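Local structure of uncharacterized protein lp_1913 (Lactobacillus plantarum, 3FLH) at residues D78-G81 and G82-L85. The protein is of unknown function but has a rhodanese-like domain that lacks the cysteine used by sulfurtransferase relatives. Numbering follows the deposited sequence.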
loop_
_atom_site.group_PDB
_atom_site.type_symbol
_atom_site.label_atom_id
_atom_site.label_comp_id
_atom_site.label_asym_id
_atom_site.label_seq_id
_atom_site.Cartn_x
_atom_site.Cartn_y
_atom_site.Cartn_z
ATOM N N ASP B 78 1.855 -7.448 -8.783
ATOM C CA ASP B 78 1.010 -8.522 -8.288
ATOM C C ASP B 78 -0.371 -8.126 -8.786
ATOM O O ASP B 78 -0.510 -7.121 -9.498
ATOM C CB ASP B 78 1.050 -8.586 -6.751
ATOM C CG ASP B 78 0.374 -9.841 -6.184
ATOM O OD1 ASP B 78 0.025 -10.761 -6.959
ATOM O OD2 ASP B 78 0.200 -9.917 -4.950
ATOM N N TRP B 79 -1.395 -8.886 -8.427
ATOM C CA TRP B 79 -2.730 -8.563 -8.913
ATOM C C TRP B 79 -3.215 -7.209 -8.416
ATOM O O TRP B 79 -3.956 -6.514 -9.109
ATOM C CB TRP B 79 -3.728 -9.666 -8.538
ATOM C CG TRP B 79 -4.035 -9.798 -7.077
ATOM C CD1 TRP B 79 -3.235 -10.333 -6.108
ATOM C CD2 TRP B 79 -5.252 -9.417 -6.430
ATOM N NE1 TRP B 79 -3.887 -10.314 -4.892
ATOM C CE2 TRP B 79 -5.127 -9.755 -5.063
ATOM C CE3 TRP B 79 -6.441 -8.823 -6.874
ATOM C CZ2 TRP B 79 -6.149 -9.518 -4.133
ATOM C CZ3 TRP B 79 -7.459 -8.588 -5.948
ATOM C CH2 TRP B 79 -7.303 -8.936 -4.595
ATOM N N THR B 80 -2.774 -6.820 -7.227
ATOM C CA THR B 80 -3.187 -5.545 -6.671
ATOM C C THR B 80 -2.031 -4.917 -5.896
ATOM O O THR B 80 -1.127 -5.616 -5.436
ATOM C CB THR B 80 -4.414 -5.739 -5.743
ATOM O OG1 THR B 80 -5.022 -4.472 -5.481
ATOM C CG2 THR B 80 -3.990 -6.377 -4.428
ATOM N N GLY B 81 -2.055 -3.598 -5.757
ATOM C CA GLY B 81 -0.982 -2.929 -5.043
ATOM C C GLY B 81 -1.001 -3.146 -3.541
ATOM O O GLY B 81 0.018 -2.973 -2.877
ATOM N N GLY B 82 -2.150 -3.537 -3.000
ATOM C CA GLY B 82 -2.265 -3.741 -1.564
ATOM C C GLY B 82 -1.440 -4.850 -0.933
ATOM O O GLY B 82 -1.242 -4.854 0.287
ATOM N N THR B 83 -0.959 -5.792 -1.741
ATOM C CA THR B 83 -0.163 -6.894 -1.211
ATOM C C THR B 83 1.275 -6.460 -0.989
ATOM O O THR B 83 1.641 -5.323 -1.274
ATOM C CB THR B 83 -0.163 -8.128 -2.165
ATOM O OG1 THR B 83 0.611 -7.837 -3.337
ATOM C CG2 THR B 83 -1.586 -8.488 -2.583
ATOM N N THR B 84 2.087 -7.373 -0.476
ATOM C CA THR B 84 3.495 -7.097 -0.222
ATOM C C THR B 84 4.375 -7.876 -1.187
ATOM O O THR B 84 5.598 -7.800 -1.103
ATOM C CB THR B 84 3.889 -7.519 1.213
ATOM O OG1 THR B 84 3.544 -8.899 1.410
ATOM C CG2 THR B 84 3.158 -6.662 2.249
ATOM N N LEU B 85 3.762 -8.640 -2.088
ATOM C CA LEU B 85 4.528 -9.451 -3.044
ATOM C C LEU B 85 5.422 -8.612 -3.943
ATOM O O LEU B 85 6.501 -9.053 -4.332
ATOM C CB LEU B 85 3.592 -10.296 -3.922
ATOM C CG LEU B 85 2.945 -11.554 -3.333
ATOM C CD1 LEU B 85 4.015 -12.602 -3.008
ATOM C CD2 LEU B 85 2.179 -11.168 -2.085
#
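Between D78 and L85 the chain doubles back on itself, bringing the CA atoms of these two residues to 6.4 Å of each other, with a type I beta turn from T80 to T83 at the far end. The two glycines fill the turn's central positions. A loop closed by one short polar bond is the principle illustrated: the hydroxyl OG1 of T83 donates to OD2 of D78 at 2.7 Å, and OD2 receives it on its anti lone pair, the side away from OD1. With D78 CG anti to the backbone N (chi1 -170°), the acid reaches across the loop while OD1 takes a weak bond from W79 N at 2.8 Å. T83 OG1 also accepts a weak capping bond from L85 N at 3.5 Å, linking the acid to the helix start. T83 CG2 lies 3.7 Å from T80 CG2, a methyl that itself sits over the centre of one face of the W79 indole. The aliphatic L85 CB comes 3.6 Å from the carboxylate oxygen D78 OD2. Replacing D78 by alanine would remove both oxygens and is likely to leave the T83 hydroxyl and W79 N without these acceptors. D78 stands where sulfurtransferase relatives usually carry the catalytic cysteine, so classical sulfur transfer is unlikely. R39 touches D78 and W79, and E108 of the second subunit packs on W79 and T80. The loop joins strand 73-77 to helix 85-95, and backbone bonds tie D78 to L107 and W79 to E108 in helix 106-112 of the same chain.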